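Local atomic coordinates of Cap5O (Staphylococcus aureus, PDB entry 3OJO), a protein that probably uses NAD to oxidise UDP-N-acetyl-mannosamine, supplying a sugar nucleotide for the biosynthesis of the staphylococcal capsular polysaccharide. Residues I241-V246 and H259-G264; Y301-T306 and F338-L343; T305-I310 and P348-C353. All coordinates share one frame; numbering follows the deposited sequence.

Contact 1 of 3, residues I241-V246 and H259-G264; sequences INVLDV and HQPGPG
At the capped N-terminal end of helix 243-250 in the central domain, Leu244 and Val243 meet Gln260 and Pro261 of the loop that runs toward helix 275-280. The CD2 methyl of Leu244 does most of the touching. It lies 3.5 Å from Gln260 NE2, with the two side chains crossing at about a right angle, and 3.9 Å from Pro261 CD, while Pro261 CG is almost as near. The bend of Gln260 at chi2 (-59°) folds its amide back toward the leucine. Val243 adds a looser contact, CG1 to Pro261 CG at 4.4 Å. Asn242 caps this helix end, which probably helps hold the turn carrying these two side chains: its OD1 accepts from Asp245 N at 3.0 Å, the donor standing above the carbonyl plane. Pro261 also packs on Asn230 and Thr233 of helix 208-238, and Val243 touches the same Thr233 and, across the dimer, Met217 of the second subunit. The interface is small and its packing chiefly apolar, a methyl seated against a proline ring and an amide nitrogen. Its cohesion should therefore come mainly from shape and dispersion, while the polar bonding of Asn242 serves the helix end.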
ATOM      1  N   ILE B 241       7.232  -8.216  19.522  1.00 33.32           N
ATOM      2  CA  ILE B 241       7.040  -6.822  19.186  1.00 31.43           C
ATOM      3  C   ILE B 241       5.516  -6.625  19.049  1.00 37.40           C
ATOM      4  O   ILE B 241       4.800  -7.535  18.593  1.00 35.51           O
ATOM      5  CB  ILE B 241       7.852  -6.413  17.923  1.00 33.11           C
ATOM      6  CG1 ILE B 241       9.377  -6.494  18.209  1.00 33.35           C
ATOM      7  CG2 ILE B 241       7.478  -4.999  17.441  1.00 31.93           C
ATOM      8  CD1 ILE B 241      10.291  -6.426  16.943  1.00 36.30           C
ATOM      9  N   ASN B 242       5.017  -5.468  19.525  1.00 35.35           N
ATOM     10  CA  ASN B 242       3.609  -5.142  19.417  1.00 35.65           C
ATOM     11  C   ASN B 242       3.380  -4.552  18.018  1.00 38.70           C
ATOM     12  O   ASN B 242       3.887  -3.468  17.725  1.00 38.83           O
ATOM     13  CB  ASN B 242       3.189  -4.153  20.527  1.00 31.70           C
ATOM     14  CG  ASN B 242       1.703  -3.927  20.545  1.00 39.65           C
ATOM     15  OD1 ASN B 242       1.064  -3.581  19.537  1.00 36.45           O
ATOM     16  ND2 ASN B 242       1.108  -4.182  21.671  1.00 35.35           N
ATOM     17  N   VAL B 243       2.621  -5.250  17.169  1.00 33.67           N
ATOM     18  CA  VAL B 243       2.358  -4.779  15.807  1.00 33.90           C
ATOM     19  C   VAL B 243       1.526  -3.484  15.741  1.00 39.65           C
ATOM     20  O   VAL B 243       1.839  -2.593  14.938  1.00 39.64           O
ATOM     21  CB  VAL B 243       1.865  -5.899  14.852  1.00 38.47           C
ATOM     22  CG1 VAL B 243       0.444  -6.358  15.167  1.00 37.41           C
ATOM     23  CG2 VAL B 243       2.005  -5.480  13.381  1.00 38.76           C
ATOM     24  N   LEU B 244       0.536  -3.351  16.653  1.00 36.89           N
ATOM     25  CA  LEU B 244      -0.375  -2.206  16.686  1.00 35.92           C
ATOM     26  C   LEU B 244       0.283  -0.908  17.055  1.00 40.22           C
ATOM     27  O   LEU B 244       0.023   0.114  16.418  1.00 39.68           O
ATOM     28  CB  LEU B 244      -1.633  -2.505  17.501  1.00 35.78           C
ATOM     29  CG  LEU B 244      -2.396  -3.781  17.103  1.00 40.29           C
ATOM     30  CD1 LEU B 244      -3.490  -4.067  18.069  1.00 39.38           C
ATOM     31  CD2 LEU B 244      -2.922  -3.719  15.649  1.00 41.67           C
ATOM     32  N   ASP B 245       1.216  -0.974  18.014  1.00 38.48           N
ATOM     33  CA  ASP B 245       2.031   0.136  18.504  1.00 38.30           C
ATOM     34  C   ASP B 245       3.032   0.589  17.470  1.00 41.72           C
ATOM     35  O   ASP B 245       3.275   1.796  17.332  1.00 43.88           O
ATOM     36  CB  ASP B 245       2.741  -0.266  19.799  1.00 40.90           C
ATOM     37  CG  ASP B 245       1.794  -0.386  20.981  1.00 54.19           C
ATOM     38  OD1 ASP B 245       0.732   0.270  20.960  1.00 55.75           O
ATOM     39  OD2 ASP B 245       2.128  -1.114  21.937  1.00 64.92           O
ATOM     40  N   VAL B 246       3.589  -0.367  16.718  1.00 36.15           N
ATOM     41  CA  VAL B 246       4.540  -0.069  15.654  1.00 35.15           C
ATOM     42  C   VAL B 246       3.839   0.530  14.415  1.00 38.01           C
ATOM     43  O   VAL B 246       4.361   1.488  13.824  1.00 36.19           O
ATOM     44  CB  VAL B 246       5.445  -1.282  15.357  1.00 39.50           C
ATOM     45  CG1 VAL B 246       6.470  -0.943  14.288  1.00 39.20           C
ATOM     46  CG2 VAL B 246       6.163  -1.724  16.631  1.00 39.14           C
ATOM     47  N   HIS B 259      -2.035  -0.406   7.063  1.00 30.74           N
ATOM     48  CA  HIS B 259      -3.384  -0.808   7.428  1.00 30.30           C
ATOM     49  C   HIS B 259      -3.427  -1.652   8.701  1.00 35.49           C
ATOM     50  O   HIS B 259      -2.395  -1.968   9.288  1.00 34.22           O
ATOM     51  CB  HIS B 259      -4.098  -1.490   6.229  1.00 30.50           C
ATOM     52  CG  HIS B 259      -4.271  -0.605   5.024  1.00 33.40           C
ATOM     53  ND1 HIS B 259      -5.277  -0.845   4.090  1.00 34.91           N
ATOM     54  CD2 HIS B 259      -3.571   0.494   4.637  1.00 34.36           C
ATOM     55  CE1 HIS B 259      -5.148   0.109   3.177  1.00 33.90           C
ATOM     56  NE2 HIS B 259      -4.121   0.925   3.454  1.00 34.19           N
ATOM     57  N   GLN B 260      -4.642  -1.995   9.136  1.00 34.58           N
ATOM     58  CA  GLN B 260      -4.878  -2.821  10.309  1.00 34.21           C
ATOM     59  C   GLN B 260      -4.884  -4.305   9.938  1.00 40.70           C
ATOM     60  O   GLN B 260      -5.460  -4.691   8.916  1.00 39.46           O
ATOM     61  CB  GLN B 260      -6.206  -2.445  11.001  1.00 34.51           C
ATOM     62  CG  GLN B 260      -6.171  -1.134  11.782  1.00 26.01           C
ATOM     63  CD  GLN B 260      -5.130  -1.123  12.886  1.00 40.40           C
ATOM     64  OE1 GLN B 260      -4.130  -0.409  12.801  1.00 31.02           O
ATOM     65  NE2 GLN B 260      -5.330  -1.938  13.925  1.00 33.06           N
ATOM     66  N   PRO B 261      -4.235  -5.158  10.757  1.00 39.65           N
ATOM     67  CA  PRO B 261      -4.294  -6.606  10.485  1.00 40.02           C
ATOM     68  C   PRO B 261      -5.646  -7.174  10.936  1.00 45.81           C
ATOM     69  O   PRO B 261      -6.419  -6.484  11.626  1.00 46.80           O
ATOM     70  CB  PRO B 261      -3.148  -7.173  11.318  1.00 41.60           C
ATOM     71  CG  PRO B 261      -2.950  -6.175  12.433  1.00 45.13           C
ATOM     72  CD  PRO B 261      -3.501  -4.858  12.006  1.00 40.17           C
ATOM     73  N   GLY B 262      -5.924  -8.414  10.545  1.00 41.48           N
ATOM     74  CA  GLY B 262      -7.181  -9.070  10.884  1.00 40.71           C
ATOM     75  C   GLY B 262      -7.195 -10.566  10.648  1.00 43.84           C
ATOM     76  O   GLY B 262      -6.157 -11.181  10.411  1.00 43.59           O
ATOM     77  N   PRO B 263      -8.386 -11.173  10.683  1.00 41.06           N
ATOM     78  CA  PRO B 263      -8.483 -12.636  10.489  1.00 41.30           C
ATOM     79  C   PRO B 263      -8.435 -13.122   9.032  1.00 45.74           C
ATOM     80  O   PRO B 263      -8.510 -14.323   8.756  1.00 43.80           O
ATOM     81  CB  PRO B 263      -9.824 -12.970  11.147  1.00 43.22           C
ATOM     82  CG  PRO B 263     -10.641 -11.729  11.033  1.00 46.89           C
ATOM     83  CD  PRO B 263      -9.703 -10.564  10.969  1.00 42.21           C
ATOM     84  N   GLY B 264      -8.307 -12.175   8.114  1.00 44.31           N
ATOM     85  CA  GLY B 264      -8.306 -12.413   6.678  1.00 44.38           C
ATOM     86  C   GLY B 264      -9.147 -11.368   5.976  1.00 47.98           C
ATOM     87  O   GLY B 264      -9.525 -10.358   6.581  1.00 47.38           O
TER

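Contact 2 of 3, residues Y301-T306 and F338-L343; sequences YVVDTT and FDIYEL
Ile340 on helix 336-346 faces Val302 and Val303 on helix 286-312, and its two branches divide the work between them. The bond to CB is directed at helix 286-312; from CB the CG2 methyl stands anti to the backbone N (chi1 -65° sets CG1 beside that N, anti to the carbonyl carbon) and touches both valines: Val303 CG2 at 3.9 Å and Val302 CG1 at 4.0 Å. The second branch runs through CG1, which serves as a spacer, to CD1. This tip lies 3.9 Å from Val302 CG1 and 4.0 Å from Val302 CB, coming across the valine at about a right angle. Leu343, a turn further along, completes the row with its CB 3.8 Å from Val303 CG2, so that this one valine methyl sits between Ile340 and Leu343. The axes of the short segments 301-306 and 338-343 approach to 9.9 Å and cross at -46°, close to the -50° common in helix packing. One turn on from Val302, Thr306 OG1 donates to Val302 O at 2.9 Å, which also accepts from Thr306 N, so the threonine hydroxyl is satisfied within its own helix. Ile340 and Val302 both continue onto Leu379 of strand 377-380, and Ile340 onto Pro263. Only aliphatic groups meet here, so the buried interface should depend on close fit and exclusion of water rather than on directional bonds.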
ATOM      1  N   TYR B 301      -3.718 -19.185  10.528  1.00 37.13           N
ATOM      2  CA  TYR B 301      -2.866 -18.521  11.517  1.00 35.80           C
ATOM      3  C   TYR B 301      -3.650 -18.284  12.821  1.00 40.59           C
ATOM      4  O   TYR B 301      -3.111 -18.494  13.909  1.00 40.26           O
ATOM      5  CB  TYR B 301      -2.282 -17.198  10.948  1.00 36.25           C
ATOM      6  CG  TYR B 301      -1.433 -16.429  11.936  1.00 37.95           C
ATOM      7  CD1 TYR B 301      -0.103 -16.765  12.148  1.00 39.69           C
ATOM      8  CD2 TYR B 301      -1.980 -15.403  12.705  1.00 38.91           C
ATOM      9  CE1 TYR B 301       0.665 -16.097  13.095  1.00 40.36           C
ATOM     10  CE2 TYR B 301      -1.218 -14.719  13.643  1.00 39.59           C
ATOM     11  CZ  TYR B 301       0.104 -15.070  13.834  1.00 46.25           C
ATOM     12  OH  TYR B 301       0.840 -14.392  14.771  1.00 43.87           O
ATOM     13  N   VAL B 302      -4.918 -17.843  12.704  1.00 38.18           N
ATOM     14  CA  VAL B 302      -5.836 -17.599  13.827  1.00 38.16           C
ATOM     15  C   VAL B 302      -6.158 -18.948  14.510  1.00 46.11           C
ATOM     16  O   VAL B 302      -6.089 -19.039  15.739  1.00 47.69           O
ATOM     17  CB  VAL B 302      -7.107 -16.827  13.359  1.00 40.55           C
ATOM     18  CG1 VAL B 302      -8.206 -16.806  14.420  1.00 39.54           C
ATOM     19  CG2 VAL B 302      -6.748 -15.408  12.934  1.00 40.21           C
ATOM     20  N   VAL B 303      -6.455 -19.992  13.706  1.00 42.60           N
ATOM     21  CA  VAL B 303      -6.748 -21.347  14.179  1.00 42.57           C
ATOM     22  C   VAL B 303      -5.533 -21.919  14.966  1.00 49.33           C
ATOM     23  O   VAL B 303      -5.717 -22.408  16.081  1.00 49.89           O
ATOM     24  CB  VAL B 303      -7.254 -22.272  13.023  1.00 45.19           C
ATOM     25  CG1 VAL B 303      -7.321 -23.736  13.453  1.00 44.42           C
ATOM     26  CG2 VAL B 303      -8.618 -21.810  12.498  1.00 44.63           C
ATOM     27  N   ASP B 304      -4.308 -21.794  14.417  1.00 46.55           N
ATOM     28  CA  ASP B 304      -3.078 -22.256  15.061  1.00 47.51           C
ATOM     29  C   ASP B 304      -2.841 -21.525  16.386  1.00 53.25           C
ATOM     30  O   ASP B 304      -2.418 -22.149  17.362  1.00 53.71           O
ATOM     31  CB  ASP B 304      -1.870 -22.112  14.107  1.00 50.65           C
ATOM     32  CG  ASP B 304      -0.513 -22.101  14.805  1.00 71.72           C
ATOM     33  OD1 ASP B 304      -0.094 -23.175  15.308  1.00 73.86           O
ATOM     34  OD2 ASP B 304       0.108 -21.003  14.890  1.00 79.26           O
ATOM     35  N   THR B 305      -3.136 -20.217  16.426  1.00 50.34           N
ATOM     36  CA  THR B 305      -2.998 -19.403  17.642  1.00 50.43           C
ATOM     37  C   THR B 305      -4.034 -19.852  18.693  1.00 55.58           C
ATOM     38  O   THR B 305      -3.698 -19.957  19.877  1.00 56.22           O
ATOM     39  CB  THR B 305      -3.067 -17.915  17.299  1.00 53.75           C
ATOM     40  OG1 THR B 305      -2.108 -17.627  16.279  1.00 52.95           O
ATOM     41  CG2 THR B 305      -2.819 -17.029  18.494  1.00 51.84           C
ATOM     42  N   THR B 306      -5.271 -20.142  18.240  1.00 50.36           N
ATOM     43  CA  THR B 306      -6.382 -20.607  19.063  1.00 49.53           C
ATOM     44  C   THR B 306      -6.018 -21.950  19.700  1.00 53.29           C
ATOM     45  O   THR B 306      -6.109 -22.078  20.922  1.00 53.10           O
ATOM     46  CB  THR B 306      -7.691 -20.604  18.229  1.00 53.02           C
ATOM     47  OG1 THR B 306      -8.005 -19.252  17.870  1.00 46.25           O
ATOM     48  CG2 THR B 306      -8.886 -21.226  18.966  1.00 48.21           C
ATOM     49  N   PHE B 338     -16.136 -16.882   9.160  1.00 43.14           N
ATOM     50  CA  PHE B 338     -16.848 -18.138   8.970  1.00 42.77           C
ATOM     51  C   PHE B 338     -15.862 -19.222   8.642  1.00 45.81           C
ATOM     52  O   PHE B 338     -16.037 -20.341   9.112  1.00 46.38           O
ATOM     53  CB  PHE B 338     -17.924 -18.048   7.873  1.00 44.86           C
ATOM     54  CG  PHE B 338     -18.783 -19.285   7.883  1.00 47.35           C
ATOM     55  CD1 PHE B 338     -19.850 -19.403   8.766  1.00 51.38           C
ATOM     56  CD2 PHE B 338     -18.468 -20.376   7.081  1.00 50.39           C
ATOM     57  CE1 PHE B 338     -20.621 -20.564   8.807  1.00 51.71           C
ATOM     58  CE2 PHE B 338     -19.216 -21.555   7.158  1.00 53.44           C
ATOM     59  CZ  PHE B 338     -20.291 -21.633   8.013  1.00 51.09           C
ATOM     60  N   ASP B 339     -14.830 -18.904   7.830  1.00 41.30           N
ATOM     61  CA  ASP B 339     -13.768 -19.846   7.468  1.00 40.26           C
ATOM     62  C   ASP B 339     -13.054 -20.409   8.688  1.00 43.30           C
ATOM     63  O   ASP B 339     -12.811 -21.616   8.750  1.00 41.83           O
ATOM     64  CB  ASP B 339     -12.796 -19.199   6.491  1.00 41.98           C
ATOM     65  CG  ASP B 339     -13.367 -19.106   5.090  1.00 52.02           C
ATOM     66  OD1 ASP B 339     -12.605 -18.742   4.158  1.00 53.51           O
ATOM     67  OD2 ASP B 339     -14.568 -19.425   4.915  1.00 51.47           O
ATOM     68  N   ILE B 340     -12.844 -19.548   9.709  1.00 41.07           N
ATOM     69  CA  ILE B 340     -12.216 -19.902  10.986  1.00 41.09           C
ATOM     70  C   ILE B 340     -13.139 -20.828  11.766  1.00 46.84           C
ATOM     71  O   ILE B 340     -12.688 -21.877  12.225  1.00 46.86           O
ATOM     72  CB  ILE B 340     -11.753 -18.646  11.802  1.00 43.40           C
ATOM     73  CG1 ILE B 340     -10.622 -17.895  11.052  1.00 44.56           C
ATOM     74  CG2 ILE B 340     -11.275 -19.028  13.203  1.00 43.00           C
ATOM     75  CD1 ILE B 340     -10.481 -16.440  11.317  1.00 45.73           C
ATOM     76  N   TYR B 341     -14.430 -20.447  11.893  1.00 44.61           N
ATOM     77  CA  TYR B 341     -15.470 -21.200  12.612  1.00 44.98           C
ATOM     78  C   TYR B 341     -15.565 -22.638  12.104  1.00 47.55           C
ATOM     79  O   TYR B 341     -15.534 -23.565  12.891  1.00 47.89           O
ATOM     80  CB  TYR B 341     -16.833 -20.476  12.503  1.00 46.79           C
ATOM     81  CG  TYR B 341     -18.035 -21.324  12.869  1.00 48.73           C
ATOM     82  CD1 TYR B 341     -18.363 -21.566  14.201  1.00 50.50           C
ATOM     83  CD2 TYR B 341     -18.825 -21.918  11.881  1.00 49.40           C
ATOM     84  CE1 TYR B 341     -19.448 -22.374  14.544  1.00 51.55           C
ATOM     85  CE2 TYR B 341     -19.910 -22.728  12.212  1.00 49.93           C
ATOM     86  CZ  TYR B 341     -20.223 -22.943  13.543  1.00 55.44           C
ATOM     87  OH  TYR B 341     -21.295 -23.726  13.864  1.00 55.66           O
ATOM     88  N   GLU B 342     -15.655 -22.790  10.798  1.00 43.77           N
ATOM     89  CA  GLU B 342     -15.740 -24.037  10.064  1.00 44.86           C
ATOM     90  C   GLU B 342     -14.465 -24.904  10.275  1.00 51.16           C
ATOM     91  O   GLU B 342     -14.581 -26.124  10.391  1.00 51.53           O
ATOM     92  CB  GLU B 342     -15.974 -23.675   8.585  1.00 46.22           C
ATOM     93  CG  GLU B 342     -15.983 -24.802   7.570  1.00 55.30           C
ATOM     94  CD  GLU B 342     -15.989 -24.361   6.112  1.00 84.44           C
ATOM     95  OE1 GLU B 342     -15.918 -23.136   5.845  1.00 84.04           O
ATOM     96  OE2 GLU B 342     -16.077 -25.253   5.234  1.00 78.67           O
ATOM     97  N   LEU B 343     -13.265 -24.270  10.309  1.00 47.77           N
ATOM     98  CA  LEU B 343     -11.966 -24.925  10.531  1.00 46.64           C
ATOM     99  C   LEU B 343     -11.889 -25.387  11.964  1.00 50.91           C
ATOM    100  O   LEU B 343     -11.403 -26.488  12.231  1.00 51.55           O
ATOM    101  CB  LEU B 343     -10.776 -23.968  10.255  1.00 45.80           C
ATOM    102  CG  LEU B 343     -10.354 -23.756   8.800  1.00 47.54           C
ATOM    103  CD1 LEU B 343      -9.411 -22.570   8.688  1.00 46.84           C
ATOM    104  CD2 LEU B 343      -9.740 -25.011   8.202  1.00 44.86           C
TER

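Contact 3 of 3, residues T305-I310 and P348-C353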
ATOM      1  N   THR B 305      -3.136 -20.217  16.426  1.00 50.34           N
ATOM      2  CA  THR B 305      -2.998 -19.403  17.642  1.00 50.43           C
ATOM      3  C   THR B 305      -4.034 -19.852  18.693  1.00 55.58           C
ATOM      4  O   THR B 305      -3.698 -19.957  19.877  1.00 56.22           O
ATOM      5  CB  THR B 305      -3.067 -17.915  17.299  1.00 53.75           C
ATOM      6  OG1 THR B 305      -2.108 -17.627  16.279  1.00 52.95           O
ATOM      7  CG2 THR B 305      -2.819 -17.029  18.494  1.00 51.84           C
ATOM      8  N   THR B 306      -5.271 -20.142  18.240  1.00 50.36           N
ATOM      9  CA  THR B 306      -6.382 -20.607  19.063  1.00 49.53           C
ATOM     10  C   THR B 306      -6.018 -21.950  19.700  1.00 53.29           C
ATOM     11  O   THR B 306      -6.109 -22.078  20.922  1.00 53.10           O
ATOM     12  CB  THR B 306      -7.691 -20.604  18.229  1.00 53.02           C
ATOM     13  OG1 THR B 306      -8.005 -19.252  17.870  1.00 46.25           O
ATOM     14  CG2 THR B 306      -8.886 -21.226  18.966  1.00 48.21           C
ATOM     15  N   LYS B 307      -5.558 -22.925  18.880  1.00 49.97           N
ATOM     16  CA  LYS B 307      -5.115 -24.264  19.308  1.00 49.10           C
ATOM     17  C   LYS B 307      -4.088 -24.183  20.456  1.00 56.98           C
ATOM     18  O   LYS B 307      -4.180 -24.957  21.407  1.00 57.85           O
ATOM     19  CB  LYS B 307      -4.541 -25.059  18.123  1.00 48.92           C
ATOM     20  CG  LYS B 307      -5.609 -25.561  17.148  1.00 42.23           C
ATOM     21  CD  LYS B 307      -5.156 -26.779  16.354  1.00 50.37           C
ATOM     22  CE  LYS B 307      -4.463 -26.454  15.052  1.00 69.12           C
ATOM     23  NZ  LYS B 307      -3.981 -27.686  14.377  1.00 86.60           N
ATOM     24  N   GLN B 308      -3.158 -23.208  20.385  1.00 54.23           N
ATOM     25  CA  GLN B 308      -2.133 -22.962  21.397  1.00 54.26           C
ATOM     26  C   GLN B 308      -2.707 -22.379  22.691  1.00 60.78           C
ATOM     27  O   GLN B 308      -2.199 -22.701  23.761  1.00 60.67           O
ATOM     28  CB  GLN B 308      -1.039 -22.048  20.841  1.00 55.09           C
ATOM     29  CG  GLN B 308      -0.080 -22.755  19.892  1.00 64.18           C
ATOM     30  CD  GLN B 308       0.840 -21.789  19.188  1.00 83.20           C
ATOM     31  OE1 GLN B 308       0.843 -21.685  17.957  1.00 81.65           O
ATOM     32  NE2 GLN B 308       1.648 -21.065  19.943  1.00 74.74           N
ATOM     33  N   ILE B 309      -3.734 -21.507  22.603  1.00 59.28           N
ATOM     34  CA  ILE B 309      -4.380 -20.896  23.778  1.00 59.57           C
ATOM     35  C   ILE B 309      -5.120 -21.991  24.558  1.00 65.95           C
ATOM     36  O   ILE B 309      -4.989 -22.090  25.777  1.00 65.52           O
ATOM     37  CB  ILE B 309      -5.331 -19.719  23.382  1.00 62.38           C
ATOM     38  CG1 ILE B 309      -4.548 -18.540  22.740  1.00 62.92           C
ATOM     39  CG2 ILE B 309      -6.167 -19.239  24.583  1.00 62.57           C
ATOM     40  CD1 ILE B 309      -5.401 -17.588  21.823  1.00 65.80           C
ATOM     41  N   ILE B 310      -5.877 -22.819  23.822  1.00 64.59           N
ATOM     42  CA  ILE B 310      -6.683 -23.923  24.317  1.00 64.99           C
ATOM     43  C   ILE B 310      -5.838 -25.077  24.880  1.00 72.02           C
ATOM     44  O   ILE B 310      -6.343 -25.859  25.684  1.00 71.87           O
ATOM     45  CB  ILE B 310      -7.749 -24.304  23.232  1.00 67.94           C
ATOM     46  CG1 ILE B 310      -9.187 -24.114  23.736  1.00 68.01           C
ATOM     47  CG2 ILE B 310      -7.523 -25.655  22.540  1.00 68.22           C
ATOM     48  CD1 ILE B 310      -9.583 -22.661  23.967  1.00 68.65           C
ATOM     49  N   PRO B 348     -10.725 -31.540  15.707  1.00 68.79           N
ATOM     50  CA  PRO B 348     -11.042 -32.265  16.951  1.00 68.58           C
ATOM     51  C   PRO B 348     -10.239 -31.634  18.095  1.00 72.43           C
ATOM     52  O   PRO B 348      -9.298 -30.874  17.835  1.00 71.69           O
ATOM     53  CB  PRO B 348     -10.617 -33.704  16.650  1.00 70.11           C
ATOM     54  CG  PRO B 348      -9.593 -33.596  15.564  1.00 74.32           C
ATOM     55  CD  PRO B 348      -9.712 -32.259  14.895  1.00 69.92           C
ATOM     56  N   ASP B 349     -10.609 -31.923  19.354  1.00 69.43           N
ATOM     57  CA  ASP B 349      -9.970 -31.352  20.556  1.00 69.63           C
ATOM     58  C   ASP B 349     -10.390 -29.875  20.759  1.00 72.96           C
ATOM     59  O   ASP B 349      -9.853 -29.198  21.637  1.00 73.13           O
ATOM     60  CB  ASP B 349      -8.416 -31.516  20.578  1.00 72.05           C
ATOM     61  CG  ASP B 349      -7.851 -32.834  20.040  1.00 85.84           C
ATOM     62  OD1 ASP B 349      -8.169 -33.907  20.620  1.00 87.26           O
ATOM     63  OD2 ASP B 349      -7.067 -32.788  19.061  1.00 89.32           O
ATOM     64  N   ILE B 350     -11.347 -29.375  19.937  1.00 67.96           N
ATOM     65  CA  ILE B 350     -11.916 -28.025  20.004  1.00 66.72           C
ATOM     66  C   ILE B 350     -13.427 -28.112  19.785  1.00 71.22           C
ATOM     67  O   ILE B 350     -13.876 -28.627  18.757  1.00 70.50           O
ATOM     68  CB  ILE B 350     -11.254 -26.985  19.038  1.00 68.84           C
ATOM     69  CG1 ILE B 350      -9.762 -26.759  19.357  1.00 69.10           C
ATOM     70  CG2 ILE B 350     -11.987 -25.650  19.104  1.00 67.18           C
ATOM     71  CD1 ILE B 350      -8.953 -26.338  18.203  1.00 72.08           C
ATOM     72  N   GLU B 351     -14.194 -27.600  20.765  1.00 68.34           N
ATOM     73  CA  GLU B 351     -15.652 -27.511  20.751  1.00 68.00           C
ATOM     74  C   GLU B 351     -15.998 -26.048  20.431  1.00 69.79           C
ATOM     75  O   GLU B 351     -15.742 -25.154  21.231  1.00 68.12           O
ATOM     76  CB  GLU B 351     -16.232 -27.963  22.104  1.00 69.51           C
ATOM     77  CG  GLU B 351     -17.623 -28.555  21.997  1.00 81.92           C
ATOM     78  CD  GLU B 351     -18.740 -27.624  22.429  1.00109.48           C
ATOM     79  OE1 GLU B 351     -18.753 -27.213  23.612  1.00103.38           O
ATOM     80  OE2 GLU B 351     -19.631 -27.345  21.594  1.00107.01           O
ATOM     81  N   VAL B 352     -16.503 -25.803  19.222  1.00 66.48           N
ATOM     82  CA  VAL B 352     -16.801 -24.442  18.764  1.00 66.31           C
ATOM     83  C   VAL B 352     -18.259 -24.034  18.938  1.00 71.22           C
ATOM     84  O   VAL B 352     -19.166 -24.851  18.767  1.00 70.58           O
ATOM     85  CB  VAL B 352     -16.242 -24.135  17.347  1.00 69.81           C
ATOM     86  CG1 VAL B 352     -14.958 -24.896  17.109  1.00 69.73           C
ATOM     87  CG2 VAL B 352     -17.261 -24.450  16.266  1.00 69.52           C
ATOM     88  N   CYS B 353     -18.473 -22.758  19.249  1.00 68.87           N
ATOM     89  CA  CYS B 353     -19.791 -22.187  19.436  1.00 68.89           C
ATOM     90  C   CYS B 353     -19.783 -20.763  18.868  1.00 69.23           C
ATOM     91  O   CYS B 353     -19.040 -19.910  19.349  1.00 69.23           O
ATOM     92  CB  CYS B 353     -20.170 -22.228  20.917  1.00 70.17           C
ATOM     93  SG  CYS B 353     -21.762 -21.469  21.319  1.00 74.82           S
TER
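Apolar packing dominates where Ile350, just before strand 351-355, lies against Lys307 and Ile310 on helix 286-312. The ethyl branch of Ile350, set beside its backbone N and anti to the carbonyl carbon by chi1 of -62°, reaches both. Its tip CD1 is 3.6 Å from Lys307 CG, crossing the lysine chain at about a right angle, so Lys307 takes part through the aliphatic base of its chain. Ile350 CG1 is 4.0 Å from Ile310 CG2, and the same Ile310 methyl makes a loose contact with Asp349 O at 4.3 Å. Ile350 also rests on Val318, and Ile310 on Leu377 of strand 377-380. Polar groups contribute less: Lys307 NZ forms a long, weak ion pair with Glu347. Backbone bonding belongs to the sheet: Glu351 pairs with Asn316 and Val318, and Cys353 with Val318 and Val320, which sets the strand alongside strand 317-321. Strand 317-321, helix 336-346 and the parallel strand 351-355 form a beta-alpha-beta crossover, and the contact packs the end of the long helix 286-312 against the outermost strand of a Rossmann-like parallel sheet.

In the fold
Contact 1 comes first in the chain: within the central domain it closes the short span between helix 243-250 and the loop leading to helix 275-280, before the long helix 286-312 begins. Contacts 2 and 3 then start from that helix, sharing Thr305 and Thr306, and interleave rather than nest: the partner in contact 2 is helix 336-346, and the partner in contact 3 is the strand that follows it. Their centres lie about 9 Å apart, and Tyr341 packs on Val352 between them. Both pack helix 286-312 on the C-terminal parallel-sheet domain. The loop of contact 1 is linked to that domain where Pro263 packs on Ile340, and it also meets Val302.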